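Local coordinates for protein Xcc_ctr_pt (PDB 6NJW) that probably cleaves DNA by two-metal catalysis, as the C-terminal Toprim-containing nuclease region of a Class 2 OLD family protein, at residues S20-V26 with G50-V56; D29-I34 with A194-A198; V100-E105 with L121-Y127; N132-P136 with E178-L182. One frame throughout, in Å; residues are numbered along the deposited sequence.

Interaction 1 of 4, residues S20-V26 with G50-V56; sequences SRGVILV and GITVCSV
V23, I24 and L25 pair with T52, V53 and C54 as neighbouring parallel strands, 22-26 and 51-55, whose axes approach to 4.6 Å with 23° between their directions. The ladder is regular: I24 takes both of its backbone bonds from this partner, its N to T52 O (2.9 Å) and its O from C54 N (2.8 Å), and V26 repeats the pattern with C54 O and V56 N. At the start of the pairing, G50 O accepts from both R21 N and G22 N, the second bond longer and reaching it from above the carbonyl plane.

Side chains alternate between two faces. On one, I24 CD1 lies against I51 CG2 (3.7 Å) and also meets V53 CG2 (4.1 Å), one methyl bridging two branched residues. On the other, L25 CD2 touches C54 SG at 4.0 Å and V56 CG1. T52 OG1 lies beside its own backbone N (chi1 -48°), which turns it to S20; it donates to S20 OG over a short 2.5 Å, and S20 OG is also bonded to E16 O.

Strands 22-26 and 51-55 with helix 29-41 form a beta-alpha-beta unit of the Toprim domain. Strand 51-55 is outermost within the chain, while V23 and L25 bond on to strand 77-82; helix 208-226 covers I24 and I51, and helix 62-68 covers V23, L25 and C54.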
# COMPACT_ATOMS: atom_id res chain seq x y z
N SER A 20 17.78 4.46 7.44
CA SER A 20 16.42 4.95 7.68
C SER A 20 16.03 4.89 9.16
O SER A 20 16.54 4.07 9.92
CB SER A 20 15.41 4.15 6.86
OG SER A 20 15.83 4.12 5.51
N ARG A 21 15.11 5.77 9.55
CA ARG A 21 14.50 5.67 10.86
C ARG A 21 13.29 4.75 10.87
O ARG A 21 12.94 4.21 11.93
CB ARG A 21 14.09 7.06 11.37
CG ARG A 21 15.25 8.05 11.55
CD ARG A 21 14.75 9.40 12.11
NE ARG A 21 15.80 10.42 12.17
CZ ARG A 21 16.55 10.64 13.25
NH1 ARG A 21 16.36 9.91 14.34
NH2 ARG A 21 17.48 11.59 13.23
N GLY A 22 12.67 4.53 9.71
CA GLY A 22 11.50 3.67 9.61
C GLY A 22 11.34 3.20 8.19
O GLY A 22 11.89 3.79 7.25
N VAL A 23 10.57 2.11 8.02
CA VAL A 23 10.39 1.51 6.70
C VAL A 23 8.92 1.15 6.50
O VAL A 23 8.31 0.54 7.37
CB VAL A 23 11.24 0.24 6.49
CG1 VAL A 23 11.01 -0.28 5.07
CG2 VAL A 23 12.71 0.56 6.69
N ILE A 24 8.36 1.53 5.36
CA ILE A 24 7.03 1.12 4.93
C ILE A 24 7.19 0.05 3.86
O ILE A 24 7.69 0.33 2.76
CB ILE A 24 6.23 2.31 4.37
CG1 ILE A 24 5.97 3.35 5.47
CG2 ILE A 24 4.94 1.81 3.72
CD1 ILE A 24 5.63 4.75 4.87
N LEU A 25 6.73 -1.17 4.15
CA LEU A 25 6.87 -2.30 3.23
C LEU A 25 5.58 -2.45 2.43
O LEU A 25 4.50 -2.55 3.03
CB LEU A 25 7.16 -3.59 4.00
CG LEU A 25 8.47 -3.61 4.79
CD1 LEU A 25 8.49 -4.87 5.67
CD2 LEU A 25 9.63 -3.58 3.80
N VAL A 26 5.71 -2.47 1.10
CA VAL A 26 4.58 -2.55 0.18
C VAL A 26 4.86 -3.64 -0.85
O VAL A 26 6.00 -4.09 -1.01
CB VAL A 26 4.32 -1.19 -0.51
CG1 VAL A 26 4.11 -0.08 0.58
CG2 VAL A 26 5.47 -0.83 -1.41
N GLY A 50 12.75 10.54 7.86
CA GLY A 50 13.64 9.40 7.71
C GLY A 50 12.96 8.08 7.43
O GLY A 50 13.50 7.02 7.78
N ILE A 51 11.76 8.09 6.83
CA ILE A 51 11.03 6.86 6.53
C ILE A 51 11.18 6.56 5.05
O ILE A 51 10.94 7.43 4.20
CB ILE A 51 9.54 6.99 6.91
CG1 ILE A 51 9.42 7.16 8.42
CG2 ILE A 51 8.76 5.74 6.49
CD1 ILE A 51 8.11 7.73 8.88
N THR A 52 11.62 5.34 4.73
CA THR A 52 11.78 4.86 3.37
C THR A 52 10.65 3.90 3.01
O THR A 52 10.21 3.11 3.85
CB THR A 52 13.12 4.12 3.20
OG1 THR A 52 14.18 4.89 3.77
CG2 THR A 52 13.43 3.90 1.73
N VAL A 53 10.17 3.99 1.76
CA VAL A 53 9.17 3.07 1.23
C VAL A 53 9.90 2.01 0.42
O VAL A 53 10.66 2.33 -0.50
CB VAL A 53 8.13 3.81 0.37
CG1 VAL A 53 7.06 2.85 -0.10
CG2 VAL A 53 7.49 4.92 1.18
N CYS A 54 9.65 0.75 0.74
CA CYS A 54 10.39 -0.35 0.14
C CYS A 54 9.39 -1.36 -0.43
O CYS A 54 8.54 -1.87 0.30
CB CYS A 54 11.31 -1.00 1.18
SG CYS A 54 11.96 -2.60 0.68
N SER A 55 9.47 -1.59 -1.73
CA SER A 55 8.66 -2.60 -2.38
C SER A 55 9.34 -3.96 -2.25
O SER A 55 10.50 -4.10 -2.61
CB SER A 55 8.47 -2.26 -3.86
OG SER A 55 7.97 -3.37 -4.57
N VAL A 56 8.62 -4.95 -1.71
CA VAL A 56 9.19 -6.29 -1.64
C VAL A 56 9.01 -7.07 -2.94
O VAL A 56 9.43 -8.23 -3.01
CB VAL A 56 8.61 -7.08 -0.44
CG1 VAL A 56 8.76 -6.27 0.85
CG2 VAL A 56 7.16 -7.44 -0.65

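Interaction 2 of 4, residues D29-I34 with A194-A198; sequences DAERFI and AQALA
F33 and Q195 meet as ring against amide where helix 29-41, the crossover helix of the Toprim beta-alpha-beta unit, packs on the C-terminal part of helix 190-197. The two planes are 14° apart, so the carboxamide lies stacked on the phenyl ring rather than edge-on to it. Q195 CG sits over the same face, 3.5 Å from the ring centroid of F33 and 15° off the ring normal, which meets the geometry of a CH-pi contact. The glutamine chain is extended beyond CG (chi2 178°), and this carries its amide outward across the ring: Q195 NE2 comes to 3.7 Å from F33 CE1, while OE1 lies toward the CE2 and CZ side.

Beside this stack the helices approach through small residues. The CA atoms of A30 and A194 are 5.1 Å apart, a separation that two methyl side chains permit. A194 CB points into the facing helix and rests 3.5 Å from A30 O, with F33 CB and I34 CG1 also around it. I34 sets out to one side, but its end turns back to A194 and reaches L197 CD2. No hydrogen bond links the segments, so the contact rests on shape and dispersion. Helix 134-154 lies next to both, touching A30 through E135 and L197 through M147.

Within helix 29-41, the rim atom F33 CZ lies 3.7 Å above the plane of the R32 guanidinium, over its centre, while R32 NH1 makes a salt bridge of 2.9 Å with D29 OD1, met from above the carboxylate plane.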
# COMPACT_ATOMS: atom_id res chain seq x y z
N ASP A 29 5.05 -1.63 -7.30
CA ASP A 29 5.43 -0.29 -7.73
C ASP A 29 4.30 0.71 -7.59
O ASP A 29 4.56 1.90 -7.41
CB ASP A 29 5.91 -0.31 -9.18
CG ASP A 29 7.36 -0.69 -9.30
OD1 ASP A 29 8.03 -0.75 -8.26
OD2 ASP A 29 7.83 -0.94 -10.44
N ALA A 30 3.04 0.25 -7.67
CA ALA A 30 1.92 1.18 -7.55
C ALA A 30 1.90 1.81 -6.17
O ALA A 30 1.83 3.04 -6.03
CB ALA A 30 0.60 0.47 -7.86
N GLU A 31 1.98 0.98 -5.12
CA GLU A 31 2.05 1.48 -3.75
C GLU A 31 3.32 2.27 -3.51
O GLU A 31 3.33 3.23 -2.73
CB GLU A 31 1.98 0.33 -2.77
CG GLU A 31 0.69 -0.48 -2.86
CD GLU A 31 0.71 -1.61 -3.89
OE1 GLU A 31 -0.31 -2.32 -3.99
OE2 GLU A 31 1.72 -1.79 -4.62
N ARG A 32 4.41 1.88 -4.17
CA ARG A 32 5.69 2.56 -3.97
C ARG A 32 5.59 4.04 -4.29
O ARG A 32 6.28 4.86 -3.67
CB ARG A 32 6.76 1.88 -4.83
CG ARG A 32 8.10 2.59 -4.95
CD ARG A 32 9.07 1.67 -5.76
NE ARG A 32 10.24 2.37 -6.30
CZ ARG A 32 10.70 2.19 -7.53
NH1 ARG A 32 10.08 1.35 -8.36
NH2 ARG A 32 11.77 2.85 -7.95
N PHE A 33 4.74 4.40 -5.25
CA PHE A 33 4.58 5.81 -5.60
C PHE A 33 3.31 6.42 -5.05
O PHE A 33 3.29 7.63 -4.76
CB PHE A 33 4.63 5.98 -7.12
CG PHE A 33 5.95 5.60 -7.71
CD1 PHE A 33 7.08 6.38 -7.46
CD2 PHE A 33 6.08 4.45 -8.48
CE1 PHE A 33 8.31 6.03 -8.00
CE2 PHE A 33 7.30 4.09 -9.02
CZ PHE A 33 8.43 4.88 -8.78
N ILE A 34 2.25 5.64 -4.85
CA ILE A 34 0.99 6.21 -4.37
C ILE A 34 1.05 6.49 -2.87
O ILE A 34 0.52 7.50 -2.39
CB ILE A 34 -0.16 5.26 -4.73
CG1 ILE A 34 -0.55 5.43 -6.21
CG2 ILE A 34 -1.38 5.53 -3.89
CD1 ILE A 34 -1.21 6.77 -6.49
N ALA A 194 0.98 4.84 -11.56
CA ALA A 194 0.83 5.42 -10.23
C ALA A 194 1.51 6.79 -10.13
O ALA A 194 0.98 7.70 -9.49
CB ALA A 194 1.41 4.47 -9.17
N GLN A 195 2.66 6.95 -10.78
CA GLN A 195 3.34 8.24 -10.77
C GLN A 195 2.51 9.32 -11.45
O GLN A 195 2.44 10.46 -10.99
CB GLN A 195 4.70 8.11 -11.44
CG GLN A 195 5.73 7.34 -10.64
CD GLN A 195 7.04 7.23 -11.39
OE1 GLN A 195 7.17 6.42 -12.31
NE2 GLN A 195 8.02 8.05 -11.03
N ALA A 196 1.88 8.98 -12.58
CA ALA A 196 1.00 9.92 -13.27
C ALA A 196 -0.26 10.20 -12.48
O ALA A 196 -0.84 11.28 -12.61
CB ALA A 196 0.65 9.37 -14.66
N LEU A 197 -0.71 9.26 -11.65
CA LEU A 197 -1.90 9.50 -10.85
C LEU A 197 -1.58 10.27 -9.57
O LEU A 197 -2.46 10.96 -9.04
CB LEU A 197 -2.57 8.17 -10.50
CG LEU A 197 -3.93 8.23 -9.78
CD1 LEU A 197 -4.97 8.93 -10.63
CD2 LEU A 197 -4.40 6.84 -9.39
N ALA A 198 -0.35 10.15 -9.06
CA ALA A 198 -0.01 10.69 -7.74
C ALA A 198 -0.37 12.16 -7.56
O ALA A 198 -0.92 12.50 -6.49
CB ALA A 198 1.48 10.46 -7.47

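Interaction 3 of 4, residues V100-E105 with L121-Y127; sequences VLDVIE and LAEQYGY
I104 and Y125 make the CH-pi contact between these segments: I104 CG2 lies over one face of the Y125 ring, 4.0 Å from its centroid and 14° off the normal. The second tyrosine is met differently, V100 CG2 approaching Y127 CE2 obliquely at 3.8 Å, and Y127 OH is held by H77 NE2.

Apolar packing is shared out by L101, which sets CD1 against L121 CD2 (3.9 Å) and brings CD2 obliquely to the Y125 ring, 3.7 Å from Y125 CD2.

The polar link runs from Y125 OH, which donates to E105 OE2 at a modelled 2.3 Å, very short and therefore doubtful as a distance. The carboxylate stands at the ring's edge, its plane turned 80° from that of the ring. E105 CG is anti to the backbone N (chi1 -165°) and the chain runs on extended toward the phenol; the other oxygen, OE1, is bonded to H110 NE2.

Backbone bonds turn the second segment: Y127 N reaches A122 O (3.2 Å) and G126 N reaches E123 O (3.1 Å), with G126 at positive phi. This is a Schellman motif, which ends helix 115-123 and leads the chain into strand 127-130, the outermost strand of the parallel Toprim sheet within this chain, next to 77-82.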
# COMPACT_ATOMS: atom_id res chain seq x y z
N VAL A 100 5.06 -13.61 9.00
CA VAL A 100 5.73 -12.50 9.67
C VAL A 100 5.44 -12.46 11.17
O VAL A 100 6.30 -12.02 11.95
CB VAL A 100 5.41 -11.15 9.00
CG1 VAL A 100 5.98 -11.11 7.59
CG2 VAL A 100 3.91 -10.87 8.97
N LEU A 101 4.27 -12.91 11.62
CA LEU A 101 4.02 -12.89 13.05
C LEU A 101 4.92 -13.88 13.79
O LEU A 101 5.32 -13.62 14.93
CB LEU A 101 2.55 -13.18 13.35
CG LEU A 101 1.55 -12.05 13.05
CD1 LEU A 101 0.13 -12.59 13.04
CD2 LEU A 101 1.68 -10.91 14.03
N ASP A 102 5.28 -15.00 13.14
CA ASP A 102 6.25 -15.92 13.73
C ASP A 102 7.60 -15.24 13.97
O ASP A 102 8.32 -15.62 14.89
CB ASP A 102 6.45 -17.13 12.82
CG ASP A 102 5.27 -18.09 12.86
OD1 ASP A 102 4.44 -17.99 13.78
OD2 ASP A 102 5.19 -18.93 11.95
N VAL A 103 7.95 -14.25 13.14
CA VAL A 103 9.18 -13.50 13.35
C VAL A 103 8.99 -12.41 14.40
O VAL A 103 9.74 -12.33 15.38
CB VAL A 103 9.66 -12.89 12.01
CG1 VAL A 103 10.89 -12.03 12.21
CG2 VAL A 103 9.91 -13.99 10.97
N ILE A 104 7.99 -11.55 14.22
CA ILE A 104 7.87 -10.39 15.11
C ILE A 104 7.31 -10.77 16.47
O ILE A 104 7.48 -10.01 17.44
CB ILE A 104 7.01 -9.29 14.45
CG1 ILE A 104 7.26 -7.94 15.12
CG2 ILE A 104 5.53 -9.65 14.55
CD1 ILE A 104 8.52 -7.24 14.64
N GLU A 105 6.68 -11.93 16.59
CA GLU A 105 6.11 -12.40 17.85
C GLU A 105 6.54 -13.86 18.05
O GLU A 105 5.73 -14.78 18.17
CB GLU A 105 4.58 -12.23 17.85
CG GLU A 105 3.90 -12.36 19.19
CD GLU A 105 2.38 -12.19 19.10
OE1 GLU A 105 1.71 -13.12 18.60
OE2 GLU A 105 1.86 -11.12 19.52
N LEU A 121 -4.78 -9.42 14.98
CA LEU A 121 -3.52 -9.45 15.72
C LEU A 121 -2.44 -8.66 15.00
O LEU A 121 -1.69 -7.90 15.63
CB LEU A 121 -3.06 -10.90 15.91
CG LEU A 121 -1.68 -11.15 16.53
CD1 LEU A 121 -1.56 -10.48 17.90
CD2 LEU A 121 -1.41 -12.66 16.63
N ALA A 122 -2.37 -8.80 13.68
CA ALA A 122 -1.26 -8.22 12.94
C ALA A 122 -1.32 -6.70 12.94
O ALA A 122 -0.27 -6.05 12.86
CB ALA A 122 -1.25 -8.76 11.51
N GLU A 123 -2.51 -6.11 13.07
CA GLU A 123 -2.60 -4.65 13.15
C GLU A 123 -1.84 -4.10 14.34
O GLU A 123 -1.38 -2.95 14.29
CB GLU A 123 -4.07 -4.20 13.23
CG GLU A 123 -4.80 -4.44 11.92
CD GLU A 123 -6.13 -3.70 11.80
OE1 GLU A 123 -6.56 -3.05 12.77
OE2 GLU A 123 -6.75 -3.76 10.72
N GLN A 124 -1.71 -4.88 15.42
CA GLN A 124 -0.96 -4.41 16.58
C GLN A 124 0.50 -4.13 16.23
O GLN A 124 1.13 -3.25 16.84
CB GLN A 124 -1.04 -5.45 17.70
CG GLN A 124 -2.40 -5.58 18.35
CD GLN A 124 -2.31 -6.43 19.59
OE1 GLN A 124 -1.83 -5.98 20.63
NE2 GLN A 124 -2.73 -7.67 19.47
N TYR A 125 1.04 -4.83 15.25
CA TYR A 125 2.43 -4.66 14.85
C TYR A 125 2.57 -3.75 13.65
O TYR A 125 3.65 -3.68 13.05
CB TYR A 125 3.07 -6.03 14.58
CG TYR A 125 3.09 -6.86 15.84
CD1 TYR A 125 4.03 -6.63 16.84
CD2 TYR A 125 2.13 -7.85 16.06
CE1 TYR A 125 4.03 -7.38 18.00
CE2 TYR A 125 2.13 -8.60 17.22
CZ TYR A 125 3.08 -8.36 18.18
OH TYR A 125 3.06 -9.12 19.34
N GLY A 126 1.50 -3.05 13.27
CA GLY A 126 1.56 -2.17 12.11
C GLY A 126 1.44 -2.85 10.76
O GLY A 126 1.88 -2.29 9.76
N TYR A 127 0.82 -4.02 10.70
CA TYR A 127 0.65 -4.75 9.45
C TYR A 127 -0.82 -4.69 9.06
O TYR A 127 -1.67 -5.18 9.81
CB TYR A 127 1.11 -6.20 9.60
CG TYR A 127 2.54 -6.40 10.11
CD1 TYR A 127 3.51 -5.40 9.99
CD2 TYR A 127 2.92 -7.60 10.74
CE1 TYR A 127 4.82 -5.59 10.46
CE2 TYR A 127 4.21 -7.80 11.22
CZ TYR A 127 5.16 -6.81 11.07
OH TYR A 127 6.44 -7.02 11.54

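Interaction 4 of 4, residues N132-P136 with E178-L182; sequences NTLEP and EDLLL
P136 and E178 bring the starts of two helices together, their CA atoms 6.7 Å apart; the other close pair is E135 CA and L182 CA, at 7.6 Å. Helix 134-154 begins here after T133 at the N-cap position, and residues 178-182 form the first turn of helix 178-188, closed by L182 N to E178 O. No hydrogen bond crosses between the segments.

The proline ring is the hub. E178 crosses it at about a right angle, with E178 CD 3.8 Å from P136 CG and E178 OE1 3.8 Å from P136 CB. Its CG lies anti to the backbone N (chi1 -177°), and the extended chain brings the carboxylate out to the proline. L182 CD2 reaches P136 CD at 4.1 Å, and L181 CD2 comes equally near P136 CA.

The contact packs the N-terminal turn of helix 134-154, which follows strand 127-130 of the Toprim sheet, on the first turn of helix 178-188, on the side where the metal site lies. T133 is about 4 Å from D82, a magnesium ligand in this structure, measured between the nearest side-chain atoms.

E135 bends at chi2 (95°). Its OE1 lies by L182 CD2, while OE2 forms a salt bridge with K190. T133 OG1 is buried without a hydrogen-bonding partner in the model, standing 4.0 Å from E178 OE2. N132 OD1 accepts from T133 N at 2.7 Å, with the donor tilted 34° from the amide carbonyl plane.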
# COMPACT_ATOMS: atom_id res chain seq x y z
N ASN A 132 -9.72 -4.77 -0.78
CA ASN A 132 -9.74 -4.66 -2.23
C ASN A 132 -8.30 -4.75 -2.74
O ASN A 132 -7.37 -5.10 -2.00
CB ASN A 132 -10.42 -3.35 -2.64
CG ASN A 132 -10.99 -3.40 -4.06
OD1 ASN A 132 -10.63 -4.27 -4.86
ND2 ASN A 132 -11.87 -2.45 -4.39
N THR A 133 -8.11 -4.45 -4.02
CA THR A 133 -6.81 -4.11 -4.56
C THR A 133 -6.79 -2.62 -4.86
O THR A 133 -7.84 -2.00 -5.04
CB THR A 133 -6.48 -4.93 -5.82
OG1 THR A 133 -7.58 -4.85 -6.73
CG2 THR A 133 -6.23 -6.39 -5.45
N LEU A 134 -5.59 -2.04 -4.94
CA LEU A 134 -5.45 -0.59 -4.82
C LEU A 134 -6.16 0.16 -5.94
O LEU A 134 -6.98 1.05 -5.69
CB LEU A 134 -3.96 -0.22 -4.79
CG LEU A 134 -3.68 1.27 -4.67
CD1 LEU A 134 -4.32 1.84 -3.41
CD2 LEU A 134 -2.18 1.50 -4.66
N GLU A 135 -5.84 -0.16 -7.19
CA GLU A 135 -6.35 0.67 -8.28
C GLU A 135 -7.87 0.61 -8.43
O GLU A 135 -8.50 1.65 -8.65
CB GLU A 135 -5.67 0.29 -9.59
CG GLU A 135 -4.16 0.56 -9.60
CD GLU A 135 -3.34 -0.66 -9.22
OE1 GLU A 135 -3.89 -1.55 -8.51
OE2 GLU A 135 -2.17 -0.74 -9.65
N PRO A 136 -8.51 -0.56 -8.32
CA PRO A 136 -9.99 -0.55 -8.37
C PRO A 136 -10.60 0.22 -7.21
O PRO A 136 -11.60 0.92 -7.40
CB PRO A 136 -10.36 -2.04 -8.33
CG PRO A 136 -9.12 -2.75 -8.80
CD PRO A 136 -7.98 -1.93 -8.27
N GLU A 178 -13.18 -4.99 -13.83
CA GLU A 178 -11.91 -4.93 -13.12
C GLU A 178 -10.78 -5.54 -13.94
O GLU A 178 -9.65 -5.05 -13.92
CB GLU A 178 -12.02 -5.63 -11.78
CG GLU A 178 -10.75 -5.55 -10.95
CD GLU A 178 -10.98 -5.97 -9.51
OE1 GLU A 178 -11.94 -5.47 -8.90
OE2 GLU A 178 -10.20 -6.81 -9.01
N ASP A 179 -11.07 -6.64 -14.65
CA ASP A 179 -10.02 -7.27 -15.45
C ASP A 179 -9.49 -6.31 -16.49
O ASP A 179 -8.28 -6.17 -16.67
CB ASP A 179 -10.56 -8.56 -16.10
CG ASP A 179 -10.79 -9.68 -15.09
OD1 ASP A 179 -10.19 -9.64 -14.00
OD2 ASP A 179 -11.57 -10.60 -15.39
N LEU A 180 -10.40 -5.61 -17.18
CA LEU A 180 -9.96 -4.70 -18.24
C LEU A 180 -9.25 -3.49 -17.66
O LEU A 180 -8.23 -3.05 -18.21
CB LEU A 180 -11.16 -4.27 -19.08
CG LEU A 180 -10.83 -3.40 -20.28
CD1 LEU A 180 -9.82 -4.12 -21.17
CD2 LEU A 180 -12.09 -3.05 -21.07
N LEU A 181 -9.76 -2.94 -16.55
CA LEU A 181 -9.07 -1.83 -15.90
C LEU A 181 -7.63 -2.21 -15.57
O LEU A 181 -6.69 -1.49 -15.93
CB LEU A 181 -9.81 -1.41 -14.63
CG LEU A 181 -9.10 -0.34 -13.80
CD1 LEU A 181 -8.99 0.93 -14.60
CD2 LEU A 181 -9.83 -0.09 -12.46
N LEU A 182 -7.44 -3.34 -14.89
CA LEU A 182 -6.09 -3.73 -14.51
C LEU A 182 -5.26 -4.09 -15.73
O LEU A 182 -4.05 -3.87 -15.72
CB LEU A 182 -6.14 -4.87 -13.50
CG LEU A 182 -6.79 -4.42 -12.18
CD1 LEU A 182 -6.94 -5.58 -11.22
CD2 LEU A 182 -5.99 -3.30 -11.54

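How the interactions relate
The first segment of interaction 2 lies on helix 29-41, which connects the two strands of interaction 1; the contacts touch where V26 CB meets E31 CB at 3.6 Å. Interaction 2 closes last: interactions 3 and 4 both lie between its two segments in sequence. Interactions 2 and 4, centres 14 Å apart, also touch, through A30 with E135 and E31 with L134. Interaction 3 touches none of the others; it lies by strand 127-130, outermost on the side away from strand 51-55, its centre 16 Å from that of interaction 1. The side chains of V26, A30 and T133 are about 6, 8 and 7 Å from the bound magnesium ion, that of Y127 about 12 Å, so interactions 1, 2 and 4 lie nearer the metal.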